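Long-range contacts in F5/8 type C domain protein (Clostridium perfringens, PDB 7JRM), which probably binds carbohydrate through a CBM51 module of ZmpB, an O-glycopeptidase that recognises and hydrolyses mucins: residues D81-L86 with K222-A227; S93-S98 with Y133-Y138; N139-D144 with N196-K201; F166-D171 with L190-R195. One frame throughout, in Å; residues are numbered along the deposited sequence.

In the fold
All four contacts belong to one calcium-binding beta sandwich. Contact 4 is its buried core: valines and a leucine join strand 163-170 of one sheet to strand 188-193 of the other by van der Waals packing. Contacts 1 and 2 are antiparallel strand pairs, one in each sheet. Contact 1 is partly buried and adds a salt-bridge network, whereas contact 2, at the surface, relies on backbone bonds and neutral hydroxyls. Contact 3 is a turn held by two serines and waters; its strand 199-205 lies between the strands 134-139 of contact 2 and 163-170 of contact 4. Contacts 3 and 4 are closest, their centres about 9 Å apart.

Contact 1: residues D81-L86 with K222-A227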
loop_
_atom_site.group_PDB
_atom_site.type_symbol
_atom_site.label_atom_id
_atom_site.label_comp_id
_atom_site.label_asym_id
_atom_site.label_seq_id
_atom_site.Cartn_x
_atom_site.Cartn_y
_atom_site.Cartn_z
ATOM N N ASP A 81 1.333 -6.646 19.393
ATOM C CA ASP A 81 0.942 -5.386 18.772
ATOM C C ASP A 81 0.868 -4.261 19.799
ATOM O O ASP A 81 1.857 -3.555 20.026
ATOM C CB ASP A 81 -0.403 -5.535 18.058
ATOM C CG ASP A 81 -0.772 -4.307 17.245
ATOM O OD1 ASP A 81 0.142 -3.539 16.880
ATOM O OD2 ASP A 81 -1.975 -4.110 16.972
ATOM N N LYS A 82 -0.297 -4.086 20.418
ATOM C CA LYS A 82 -0.488 -2.996 21.366
ATOM C C LYS A 82 0.336 -3.224 22.628
ATOM O O LYS A 82 0.434 -4.346 23.134
ATOM C CB LYS A 82 -1.966 -2.857 21.727
ATOM C CG LYS A 82 -2.865 -2.489 20.557
ATOM C CD LYS A 82 -2.276 -1.354 19.735
ATOM C CE LYS A 82 -3.294 -0.809 18.747
ATOM N NZ LYS A 82 -2.642 -0.143 17.586
ATOM N N GLU A 83 0.927 -2.147 23.137
ATOM C CA GLU A 83 1.741 -2.197 24.341
ATOM C C GLU A 83 1.232 -1.180 25.351
ATOM O O GLU A 83 0.704 -0.126 24.985
ATOM C CB GLU A 83 3.222 -1.933 24.032
ATOM C CG GLU A 83 3.848 -2.957 23.100
ATOM C CD GLU A 83 5.226 -2.545 22.617
ATOM O OE1 GLU A 83 5.689 -1.449 22.998
ATOM O OE2 GLU A 83 5.845 -3.318 21.857
ATOM N N THR A 84 1.394 -1.511 26.630
ATOM C CA THR A 84 0.981 -0.649 27.730
ATOM C C THR A 84 2.106 -0.595 28.750
ATOM O O THR A 84 2.455 -1.619 29.346
ATOM C CB THR A 84 -0.307 -1.156 28.388
ATOM O OG1 THR A 84 -1.328 -1.310 27.396
ATOM C CG2 THR A 84 -0.779 -0.177 29.452
ATOM N N GLN A 85 2.674 0.592 28.946
ATOM C CA GLN A 85 3.722 0.759 29.941
ATOM C C GLN A 85 3.156 0.563 31.341
ATOM O O GLN A 85 2.060 1.032 31.657
ATOM C CB GLN A 85 4.358 2.144 29.820
ATOM C CG GLN A 85 5.182 2.342 28.559
ATOM C CD GLN A 85 6.568 1.736 28.666
ATOM O OE1 GLN A 85 7.061 1.474 29.764
ATOM N NE2 GLN A 85 7.206 1.509 27.524
ATOM N N LEU A 86 3.910 -0.149 32.182
ATOM C CA LEU A 86 3.480 -0.342 33.564
ATOM C C LEU A 86 3.451 0.980 34.318
ATOM O O LEU A 86 2.589 1.196 35.179
ATOM C CB LEU A 86 4.401 -1.343 34.265
ATOM C CG LEU A 86 3.893 -2.783 34.361
ATOM C CD1 LEU A 86 3.631 -3.359 32.978
ATOM C CD2 LEU A 86 4.882 -3.645 35.122
ATOM N N LYS A 222 6.607 -3.209 30.313
ATOM C CA LYS A 222 5.354 -2.977 29.609
ATOM C C LYS A 222 4.663 -4.303 29.334
ATOM O O LYS A 222 5.310 -5.346 29.209
ATOM C CB LYS A 222 5.591 -2.226 28.295
ATOM C CG LYS A 222 6.484 -2.969 27.312
ATOM C CD LYS A 222 6.796 -2.122 26.090
ATOM C CE LYS A 222 7.888 -2.755 25.242
ATOM N NZ LYS A 222 8.384 -1.825 24.189
ATOM N N PHE A 223 3.338 -4.244 29.249
ATOM C CA PHE A 223 2.555 -5.367 28.761
ATOM C C PHE A 223 2.508 -5.334 27.240
ATOM O O PHE A 223 2.582 -4.272 26.619
ATOM C CB PHE A 223 1.133 -5.326 29.322
ATOM C CG PHE A 223 1.038 -5.699 30.774
ATOM C CD1 PHE A 223 1.393 -6.967 31.203
ATOM C CD2 PHE A 223 0.582 -4.784 31.709
ATOM C CE1 PHE A 223 1.301 -7.315 32.539
ATOM C CE2 PHE A 223 0.488 -5.125 33.047
ATOM C CZ PHE A 223 0.849 -6.393 33.462
ATOM N N ARG A 224 2.392 -6.516 26.638
ATOM C CA ARG A 224 2.292 -6.637 25.189
ATOM C C ARG A 224 1.188 -7.627 24.856
ATOM O O ARG A 224 1.172 -8.742 25.385
ATOM C CB ARG A 224 3.620 -7.088 24.571
ATOM C CG ARG A 224 4.798 -6.178 24.883
ATOM C CD ARG A 224 6.104 -6.779 24.393
ATOM N NE ARG A 224 6.178 -6.816 22.935
ATOM C CZ ARG A 224 7.188 -6.322 22.227
ATOM N NH1 ARG A 224 7.174 -6.399 20.904
ATOM N NH2 ARG A 224 8.214 -5.749 22.842
ATOM N N ASN A 225 0.272 -7.219 23.983
ATOM C CA ASN A 225 -0.886 -8.026 23.632
ATOM C C ASN A 225 -0.799 -8.495 22.185
ATOM O O ASN A 225 -0.255 -7.802 21.320
ATOM C CB ASN A 225 -2.185 -7.242 23.837
ATOM C CG ASN A 225 -2.671 -7.289 25.270
ATOM O OD1 ASN A 225 -1.946 -7.720 26.166
ATOM N ND2 ASN A 225 -3.902 -6.847 25.494
ATOM N N LEU A 226 -1.343 -9.683 21.937
ATOM C CA LEU A 226 -1.449 -10.180 20.574
ATOM C C LEU A 226 -2.361 -9.273 19.757
ATOM O O LEU A 226 -3.281 -8.641 20.285
ATOM C CB LEU A 226 -1.983 -11.614 20.567
ATOM C CG LEU A 226 -1.225 -12.625 21.429
ATOM C CD1 LEU A 226 -1.822 -14.017 21.282
ATOM C CD2 LEU A 226 0.252 -12.631 21.072
ATOM N N ALA A 227 -2.094 -9.209 18.455
ATOM C CA ALA A 227 -2.842 -8.312 17.585
ATOM C C ALA A 227 -4.315 -8.697 17.543
ATOM O O ALA A 227 -4.670 -9.879 17.567
ATOM C CB ALA A 227 -2.253 -8.327 16.175
HETATM O O HOH W 1 -2.966 -5.830 20.462
HETATM O O HOH W 2 8.004 -2.428 21.088
#
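E83 reaches two cations at once, K222 and R224, and meets them in different ways. Its OE1 takes a hydrogen bond of 3.0 Å from K222 NZ, which arrives from above the carboxylate plane. OE2 instead sits over the centre of the R224 guanidinium, 3.3 Å from R224 CZ; no N-H points at it, so this half of the network rests on charge alone. K222 spans the distance because its chain runs extended beyond CG, and a water joins its NZ to E83 OE2. K222 NZ also pairs with D220. The long, flexible acid and lysine suit this face, where their ends can meet near solvent, while R224 gives its NE to T80 and its NH2 to D147.

Beneath the charges the backbones run antiparallel. T84 and F223 form the hydrogen-bonded pair, with T84 N to F223 O at 3.0 Å and F223 N to T84 O at 2.8 Å. The ladder is prolonged past the strands by N225 N to K82 O at 3.0 Å and D81 N to N225 O at 2.8 Å. F223 turns to the other face, where L86 CD1 lies over its ring, 3.9 Å from the centroid, in a CH-pi contact. Y143 stacks on the same ring. Strand 83-85 thus flanks strand 215-224, which also pairs with strands 127-131 and 145-152, while L86 and F223 reach L202 and I200 of strand 199-205 in the facing sheet.

Contact 2: residues S93-S98 with Y133-Y138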
loop_
_atom_site.group_PDB
_atom_site.type_symbol
_atom_site.label_atom_id
_atom_site.label_comp_id
_atom_site.label_asym_id
_atom_site.label_seq_id
_atom_site.Cartn_x
_atom_site.Cartn_y
_atom_site.Cartn_z
ATOM N N SER A 93 -0.082 -2.736 44.723
ATOM C CA SER A 93 0.693 -2.571 45.943
ATOM C C SER A 93 2.161 -2.460 45.566
ATOM O O SER A 93 2.583 -2.951 44.515
ATOM C CB SER A 93 0.476 -3.738 46.913
ATOM O OG SER A 93 0.955 -4.951 46.360
ATOM N N ALA A 94 2.932 -1.808 46.432
ATOM C CA ALA A 94 4.352 -1.609 46.175
ATOM C C ALA A 94 5.099 -1.507 47.493
ATOM O O ALA A 94 4.753 -0.684 48.345
ATOM C CB ALA A 94 4.590 -0.350 45.334
ATOM N N THR A 95 6.117 -2.347 47.656
ATOM C CA THR A 95 7.041 -2.264 48.775
ATOM C C THR A 95 8.429 -1.935 48.246
ATOM O O THR A 95 8.754 -2.225 47.091
ATOM C CB THR A 95 7.083 -3.570 49.579
ATOM O OG1 THR A 95 7.702 -4.597 48.794
ATOM C CG2 THR A 95 5.678 -4.006 49.960
ATOM N N ILE A 96 9.243 -1.318 49.095
ATOM C CA ILE A 96 10.574 -0.874 48.697
ATOM C C ILE A 96 11.447 -0.801 49.941
ATOM O O ILE A 96 11.009 -0.333 50.997
ATOM C CB ILE A 96 10.507 0.477 47.949
ATOM C CG1 ILE A 96 11.906 0.958 47.563
ATOM C CG2 ILE A 96 9.774 1.524 48.780
ATOM C CD1 ILE A 96 11.902 2.003 46.465
ATOM N N GLY A 97 12.687 -1.281 49.816
ATOM C CA GLY A 97 13.571 -1.343 50.967
ATOM C C GLY A 97 14.077 0.012 51.420
ATOM O O GLY A 97 14.336 0.214 52.610
ATOM N N SER A 98 14.228 0.952 50.491
ATOM C CA SER A 98 14.730 2.279 50.816
ATOM C C SER A 98 14.209 3.271 49.789
ATOM O O SER A 98 14.189 2.979 48.590
ATOM C CB SER A 98 16.262 2.306 50.851
ATOM O OG SER A 98 16.742 3.548 51.332
ATOM N N TYR A 133 14.765 -4.394 49.373
ATOM C CA TYR A 133 13.883 -5.432 48.842
ATOM C C TYR A 133 12.575 -4.799 48.381
ATOM O O TYR A 133 12.046 -3.909 49.045
ATOM C CB TYR A 133 13.623 -6.503 49.907
ATOM C CG TYR A 133 12.757 -7.656 49.452
ATOM C CD1 TYR A 133 11.388 -7.659 49.690
ATOM C CD2 TYR A 133 13.310 -8.748 48.796
ATOM C CE1 TYR A 133 10.593 -8.712 49.281
ATOM C CE2 TYR A 133 12.522 -9.807 48.383
ATOM C CZ TYR A 133 11.165 -9.784 48.628
ATOM O OH TYR A 133 10.376 -10.835 48.218
ATOM N N SER A 134 12.054 -5.252 47.242
ATOM C CA SER A 134 10.888 -4.622 46.642
ATOM C C SER A 134 9.941 -5.671 46.083
ATOM O O SER A 134 10.373 -6.658 45.480
ATOM C CB SER A 134 11.296 -3.652 45.526
ATOM O OG SER A 134 10.156 -3.058 44.931
ATOM N N GLU A 135 8.644 -5.441 46.287
ATOM C CA GLU A 135 7.585 -6.272 45.719
ATOM C C GLU A 135 6.513 -5.341 45.171
ATOM O O GLU A 135 5.855 -4.631 45.939
ATOM C CB GLU A 135 6.998 -7.223 46.761
ATOM C CG GLU A 135 7.849 -8.447 47.049
ATOM C CD GLU A 135 7.122 -9.469 47.901
ATOM O OE1 GLU A 135 5.923 -9.262 48.187
ATOM O OE2 GLU A 135 7.748 -10.479 48.286
ATOM N N ILE A 136 6.341 -5.335 43.852
ATOM C CA ILE A 136 5.366 -4.479 43.185
ATOM C C ILE A 136 4.406 -5.374 42.416
ATOM O O ILE A 136 4.833 -6.185 41.586
ATOM C CB ILE A 136 6.042 -3.462 42.253
ATOM C CG1 ILE A 136 7.143 -2.706 43.000
ATOM C CG2 ILE A 136 5.017 -2.486 41.701
ATOM C CD1 ILE A 136 7.872 -1.685 42.152
ATOM N N VAL A 137 3.112 -5.225 42.691
ATOM C CA VAL A 137 2.070 -6.068 42.117
ATOM C C VAL A 137 1.215 -5.221 41.186
ATOM O O VAL A 137 0.815 -4.105 41.541
ATOM C CB VAL A 137 1.210 -6.720 43.214
ATOM C CG1 VAL A 137 0.087 -7.543 42.597
ATOM C CG2 VAL A 137 2.073 -7.582 44.122
ATOM N N TYR A 138 0.933 -5.752 39.998
ATOM C CA TYR A 138 0.090 -5.095 39.013
ATOM C C TYR A 138 -1.063 -6.008 38.620
ATOM O O TYR A 138 -0.946 -7.237 38.659
ATOM C CB TYR A 138 0.881 -4.718 37.754
ATOM C CG TYR A 138 1.719 -3.468 37.884
ATOM C CD1 TYR A 138 3.042 -3.536 38.297
ATOM C CD2 TYR A 138 1.189 -2.221 37.583
ATOM C CE1 TYR A 138 3.813 -2.398 38.411
ATOM C CE2 TYR A 138 1.953 -1.074 37.694
ATOM C CZ TYR A 138 3.264 -1.171 38.110
ATOM O OH TYR A 138 4.030 -0.034 38.225
HETATM O O HOH W 3 3.501 -5.269 46.871
#
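Y133, preceded by a cis peptide bond, brings its carbonyl against the chain at I96 and G97, its O 3.3 Å from I96 C. Y133 OH donates to E135 OE2 at 2.7 Å, using the anti lone pair of the carboxylate, so two side chains of the same segment brace each other. S134 comes next: with OG anti to its backbone N (chi1 179°), the hydroxyl donates to T95 O at 2.7 Å, and a small polar side chain is what this short reach needs. S134 OG is also hydrogen-bonded to T130 OG1.

E135 lies alongside T95, both side chains on the same face of the sheet. Its carbonyl accepts from T95 N at 2.9 Å, while its own N-H is directed at two oxygens of T95, the bond to OG1 (2.8 Å) being bent and that to T95 O weak. A water bridges E135 O to S93 OG. I136 turns to the other face, where its CG1 touches A94 CB at 4.2 Å; the small A94 sits beside I136, whose side chain also packs on I128. V137 N closes the pairing with a nearly straight bond to S93 O, 3.0 Å long, and the S93 hydroxyl rests against V137 CB. This is an antiparallel edge-strand pairing: strand 93-95 borders the five-stranded sheet of a beta sandwich, as in carbohydrate-binding modules of the galactose-binding-like class.

Contact 3: residues N139-D144 with N196-K201; sequences NSEGYD and NSKEIK
S140 and S197 meet through their hydroxyls, S140 OG donating to S197 OG at 2.7 Å. Each OG stands between its own backbone N and carbonyl carbon (chi1 59° and 74°), which turns the two groups inward to face each other in a buried spot. S197 OG is also hydrogen-bonded to V194 O, so the small hydroxyls form a short polar chain that satisfies them there. S140 N adds a bond of 3.1 Å to K198 O, approaching from above the carbonyl plane.

N139 folds back on its own chain: OD1 accepts from E141 N at 2.9 Å, an Asx turn that leads into the type II turn S140-Y143. G142 takes the positive phi of that turn, easy for a residue without CB. E141 and K198 run side by side in the same direction, with their CG atoms 3.9 Å apart, so it is their aliphatic parts that pack. A water links E141 OE2 with K198 O.

The turn connects strand 134-139 to strand 145-152, and so passes from one sheet to the other. It lies against the start of strand 199-205, where D171, just after strand 163-170, accepts from the backbone N-H groups of K198 and E199.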
loop_
_atom_site.group_PDB
_atom_site.type_symbol
_atom_site.label_atom_id
_atom_site.label_comp_id
_atom_site.label_asym_id
_atom_site.label_seq_id
_atom_site.Cartn_x
_atom_site.Cartn_y
_atom_site.Cartn_z
ATOM N N ASN A 139 -2.180 -5.392 38.240
ATOM C CA ASN A 139 -3.272 -6.131 37.620
ATOM C C ASN A 139 -2.853 -6.534 36.211
ATOM O O ASN A 139 -2.531 -5.675 35.385
ATOM C CB ASN A 139 -4.540 -5.277 37.591
ATOM C CG ASN A 139 -5.752 -6.031 37.059
ATOM O OD1 ASN A 139 -5.716 -6.616 35.975
ATOM N ND2 ASN A 139 -6.838 -6.013 37.823
ATOM N N SER A 140 -2.852 -7.839 35.937
ATOM C CA SER A 140 -2.411 -8.366 34.651
ATOM C C SER A 140 -3.549 -8.996 33.857
ATOM O O SER A 140 -3.296 -9.753 32.913
ATOM C CB SER A 140 -1.282 -9.378 34.854
ATOM O OG SER A 140 -1.706 -10.458 35.666
ATOM N N GLU A 141 -4.796 -8.697 34.214
ATOM C CA GLU A 141 -5.935 -9.295 33.530
ATOM C C GLU A 141 -6.055 -8.750 32.112
ATOM O O GLU A 141 -6.019 -7.535 31.895
ATOM C CB GLU A 141 -7.221 -9.028 34.311
ATOM C CG GLU A 141 -7.198 -9.545 35.739
ATOM C CD GLU A 141 -8.544 -9.428 36.424
ATOM O OE1 GLU A 141 -9.563 -9.796 35.802
ATOM O OE2 GLU A 141 -8.584 -8.967 37.585
ATOM N N GLY A 142 -6.199 -9.656 31.146
ATOM C CA GLY A 142 -6.352 -9.281 29.757
ATOM C C GLY A 142 -5.063 -9.096 28.989
ATOM O O GLY A 142 -5.115 -8.838 27.780
ATOM N N TYR A 143 -3.913 -9.223 29.642
ATOM C CA TYR A 143 -2.623 -9.040 28.998
ATOM C C TYR A 143 -1.997 -10.389 28.665
ATOM O O TYR A 143 -2.286 -11.405 29.304
ATOM C CB TYR A 143 -1.685 -8.224 29.887
ATOM C CG TYR A 143 -2.154 -6.804 30.112
ATOM C CD1 TYR A 143 -2.272 -5.916 29.051
ATOM C CD2 TYR A 143 -2.485 -6.352 31.384
ATOM C CE1 TYR A 143 -2.702 -4.616 29.249
ATOM C CE2 TYR A 143 -2.916 -5.054 31.592
ATOM C CZ TYR A 143 -3.022 -4.191 30.522
ATOM O OH TYR A 143 -3.450 -2.899 30.723
ATOM N N ASP A 144 -1.132 -10.390 27.652
ATOM C CA ASP A 144 -0.534 -11.610 27.124
ATOM C C ASP A 144 0.935 -11.763 27.484
ATOM O O ASP A 144 1.355 -12.838 27.923
ATOM C CB ASP A 144 -0.695 -11.653 25.597
ATOM C CG ASP A 144 -2.146 -11.625 25.160
ATOM O OD1 ASP A 144 -2.934 -12.459 25.655
ATOM O OD2 ASP A 144 -2.498 -10.771 24.319
ATOM N N ASN A 196 -3.968 -15.125 30.589
ATOM C CA ASN A 196 -5.036 -15.600 31.471
ATOM C C ASN A 196 -4.617 -15.548 32.938
ATOM O O ASN A 196 -4.915 -16.452 33.722
ATOM C CB ASN A 196 -5.487 -17.010 31.083
ATOM C CG ASN A 196 -6.147 -17.054 29.719
ATOM O OD1 ASN A 196 -7.094 -16.314 29.451
ATOM N ND2 ASN A 196 -5.648 -17.923 28.849
ATOM N N SER A 197 -3.921 -14.482 33.312
ATOM C CA SER A 197 -3.505 -14.256 34.686
ATOM C C SER A 197 -4.259 -13.067 35.267
ATOM O O SER A 197 -4.913 -12.302 34.553
ATOM C CB SER A 197 -1.992 -14.021 34.768
ATOM O OG SER A 197 -1.649 -12.730 34.293
ATOM N N LYS A 198 -4.163 -12.921 36.584
ATOM C CA LYS A 198 -4.787 -11.809 37.285
ATOM C C LYS A 198 -3.795 -10.880 37.963
ATOM O O LYS A 198 -4.095 -9.694 38.120
ATOM C CB LYS A 198 -5.782 -12.329 38.335
ATOM C CG LYS A 198 -7.078 -12.858 37.740
ATOM C CD LYS A 198 -7.875 -13.658 38.757
ATOM C CE LYS A 198 -9.229 -13.021 39.020
ATOM N NZ LYS A 198 -9.696 -13.258 40.413
ATOM N N GLU A 199 -2.626 -11.376 38.358
ATOM C CA GLU A 199 -1.629 -10.562 39.035
ATOM C C GLU A 199 -0.238 -10.929 38.543
ATOM O O GLU A 199 0.047 -12.097 38.269
ATOM C CB GLU A 199 -1.693 -10.742 40.557
ATOM C CG GLU A 199 -2.861 -10.044 41.226
ATOM C CD GLU A 199 -2.699 -9.968 42.731
ATOM O OE1 GLU A 199 -1.925 -10.775 43.288
ATOM O OE2 GLU A 199 -3.347 -9.103 43.356
ATOM N N ILE A 200 0.620 -9.920 38.434
ATOM C CA ILE A 200 2.046 -10.111 38.212
ATOM C C ILE A 200 2.791 -9.379 39.320
ATOM O O ILE A 200 2.437 -8.250 39.679
ATOM C CB ILE A 200 2.491 -9.624 36.814
ATOM C CG1 ILE A 200 3.966 -9.957 36.576
ATOM C CG2 ILE A 200 2.221 -8.133 36.630
ATOM C CD1 ILE A 200 4.500 -9.466 35.249
ATOM N N LYS A 201 3.800 -10.036 39.884
ATOM C CA LYS A 201 4.550 -9.505 41.014
ATOM C C LYS A 201 6.008 -9.356 40.610
ATOM O O LYS A 201 6.669 -10.347 40.282
ATOM C CB LYS A 201 4.415 -10.411 42.239
ATOM C CG LYS A 201 5.068 -9.863 43.497
ATOM C CD LYS A 201 4.583 -10.605 44.734
ATOM C CE LYS A 201 4.766 -12.107 44.583
ATOM N NZ LYS A 201 4.407 -12.843 45.827
HETATM O O HOH W 4 -3.985 -12.114 31.718
HETATM O O HOH W 5 -6.247 -8.312 39.316
HETATM O O HOH W 6 -4.814 -13.236 28.800
#

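Contact 4: residues F166-D171 with L190-R195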
loop_
_atom_site.group_PDB
_atom_site.type_symbol
_atom_site.label_atom_id
_atom_site.label_comp_id
_atom_site.label_asym_id
_atom_site.label_seq_id
_atom_site.Cartn_x
_atom_site.Cartn_y
_atom_site.Cartn_z
ATOM N N PHE A 166 16.425 -10.024 40.005
ATOM C CA PHE A 166 15.066 -9.733 39.578
ATOM C C PHE A 166 14.284 -11.027 39.412
ATOM O O PHE A 166 14.786 -12.002 38.849
ATOM C CB PHE A 166 15.065 -8.950 38.266
ATOM C CG PHE A 166 15.718 -7.602 38.365
ATOM C CD1 PHE A 166 17.089 -7.473 38.231
ATOM C CD2 PHE A 166 14.961 -6.465 38.592
ATOM C CE1 PHE A 166 17.693 -6.237 38.319
ATOM C CE2 PHE A 166 15.561 -5.225 38.680
ATOM C CZ PHE A 166 16.930 -5.112 38.545
ATOM N N LYS A 167 13.052 -11.028 39.916
ATOM C CA LYS A 167 12.162 -12.173 39.811
ATOM C C LYS A 167 10.778 -11.693 39.407
ATOM O O LYS A 167 10.338 -10.612 39.806
ATOM C CB LYS A 167 12.082 -12.950 41.134
ATOM C CG LYS A 167 13.428 -13.413 41.667
ATOM C CD LYS A 167 13.278 -14.153 42.985
ATOM C CE LYS A 167 14.553 -14.067 43.810
ATOM N NZ LYS A 167 14.378 -14.651 45.168
ATOM N N VAL A 168 10.095 -12.506 38.606
ATOM C CA VAL A 168 8.758 -12.192 38.113
ATOM C C VAL A 168 7.832 -13.339 38.493
ATOM O O VAL A 168 8.051 -14.485 38.083
ATOM C CB VAL A 168 8.745 -11.958 36.595
ATOM C CG1 VAL A 168 7.313 -11.868 36.087
ATOM C CG2 VAL A 168 9.517 -10.695 36.249
ATOM N N TYR A 169 6.803 -13.029 39.276
ATOM C CA TYR A 169 5.804 -14.000 39.694
ATOM C C TYR A 169 4.498 -13.730 38.962
ATOM O O TYR A 169 4.082 -12.576 38.822
ATOM C CB TYR A 169 5.580 -13.943 41.208
ATOM C CG TYR A 169 6.775 -14.385 42.023
ATOM C CD1 TYR A 169 6.847 -15.669 42.546
ATOM C CD2 TYR A 169 7.833 -13.518 42.269
ATOM C CE1 TYR A 169 7.936 -16.077 43.292
ATOM C CE2 TYR A 169 8.928 -13.918 43.013
ATOM C CZ TYR A 169 8.974 -15.198 43.523
ATOM O OH TYR A 169 10.061 -15.600 44.265
ATOM N N VAL A 170 3.862 -14.796 38.488
ATOM C CA VAL A 170 2.582 -14.714 37.793
ATOM C C VAL A 170 1.573 -15.504 38.613
ATOM O O VAL A 170 1.662 -16.737 38.694
ATOM C CB VAL A 170 2.667 -15.246 36.356
ATOM C CG1 VAL A 170 1.291 -15.254 35.713
ATOM C CG2 VAL A 170 3.634 -14.404 35.538
ATOM N N ASP A 171 0.619 -14.797 39.221
ATOM C CA ASP A 171 -0.366 -15.403 40.117
ATOM C C ASP A 171 0.320 -16.183 41.237
ATOM O O ASP A 171 -0.096 -17.282 41.607
ATOM C CB ASP A 171 -1.345 -16.293 39.347
ATOM C CG ASP A 171 -2.316 -15.492 38.501
ATOM O OD1 ASP A 171 -2.633 -14.348 38.883
ATOM O OD2 ASP A 171 -2.769 -16.010 37.457
ATOM N N LEU A 190 13.673 -9.625 30.193
ATOM C CA LEU A 190 12.758 -10.634 30.710
ATOM C C LEU A 190 11.450 -10.542 29.940
ATOM O O LEU A 190 10.789 -9.499 29.960
ATOM C CB LEU A 190 12.512 -10.451 32.211
ATOM C CG LEU A 190 13.729 -10.567 33.133
ATOM C CD1 LEU A 190 13.334 -10.298 34.578
ATOM C CD2 LEU A 190 14.382 -11.935 32.999
ATOM N N VAL A 191 11.082 -11.627 29.265
ATOM C CA VAL A 191 9.843 -11.713 28.498
ATOM C C VAL A 191 9.038 -12.866 29.078
ATOM O O VAL A 191 9.425 -14.034 28.936
ATOM C CB VAL A 191 10.104 -11.916 26.999
ATOM C CG1 VAL A 191 8.793 -11.921 26.230
ATOM C CG2 VAL A 191 11.031 -10.830 26.472
ATOM N N VAL A 192 7.920 -12.548 29.728
ATOM C CA VAL A 192 7.161 -13.511 30.517
ATOM C C VAL A 192 5.762 -13.652 29.934
ATOM O O VAL A 192 5.098 -12.650 29.643
ATOM C CB VAL A 192 7.089 -13.096 31.998
ATOM C CG1 VAL A 192 6.426 -14.190 32.824
ATOM C CG2 VAL A 192 8.479 -12.786 32.529
ATOM N N ASP A 193 5.319 -14.897 29.773
ATOM C CA ASP A 193 3.940 -15.183 29.400
ATOM C C ASP A 193 3.032 -14.929 30.599
ATOM O O ASP A 193 3.217 -15.532 31.660
ATOM C CB ASP A 193 3.821 -16.631 28.926
ATOM C CG ASP A 193 2.490 -16.929 28.253
ATOM O OD1 ASP A 193 1.538 -16.135 28.405
ATOM O OD2 ASP A 193 2.396 -17.971 27.571
ATOM N N VAL A 194 2.057 -14.034 30.434
ATOM C CA VAL A 194 1.131 -13.706 31.513
ATOM C C VAL A 194 -0.300 -13.928 31.042
ATOM O O VAL A 194 -1.236 -13.290 31.536
ATOM C CB VAL A 194 1.335 -12.260 32.006
ATOM C CG1 VAL A 194 2.723 -12.091 32.606
ATOM C CG2 VAL A 194 1.118 -11.270 30.872
ATOM N N ARG A 195 -0.478 -14.845 30.093
ATOM C CA ARG A 195 -1.795 -15.093 29.522
ATOM C C ARG A 195 -2.747 -15.664 30.565
ATOM O O ARG A 195 -2.390 -16.566 31.329
ATOM C CB ARG A 195 -1.687 -16.053 28.337
ATOM C CG ARG A 195 -1.465 -15.373 27.000
ATOM C CD ARG A 195 -1.398 -16.392 25.874
ATOM N NE ARG A 195 -0.319 -17.356 26.075
ATOM C CZ ARG A 195 -0.033 -18.343 25.232
ATOM N NH1 ARG A 195 -0.745 -18.501 24.126
ATOM N NH2 ARG A 195 0.968 -19.173 25.495
#
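F166 presents CB rather than its ring to L190: CB lies 4.3 Å from L190 CD1, while the ring leads away and makes an edge-to-face contact with W218. The other flat group is the R195 guanidinium, whose edge is occupied by the D193 carboxylate. R195 grips D193 side-on, NH2 giving a bond of 2.8 Å to OD2 and NE reaching OD1, with the partners close to the guanidinium plane. D193 OD1 also accepts from R195 N, making an Asx turn, so one aspartate fixes both the backbone and the side chain of the arginine where the strand ends.

Between these groups the joining is wholly apolar. V168 and V192 meet end to end, CG1 of V168 lying 3.9 Å from CG2 of V192. V168 also turns its CG2 to L190 CD1 at 4.2 Å, the two side chains passing one another in opposite directions. Farther along, V170 carries CG1 anti to its backbone N (chi1 175°), which leaves CG2 beside that N, where it meets both V192 CG1 at 3.9 Å and V194 CG1 at 3.8 Å. Compact beta-branched valines suit extended backbone, and with L190 they form the apolar layer between the sheets.

The strands run nearly parallel, 11° apart, with their axes 8.9 Å from each other, a separation of facing sheets rather than paired strands. Strand 163-170 lies between strands 199-205 and 173-182 in one sheet; strand 188-193 pairs with strand 145-152 in the other.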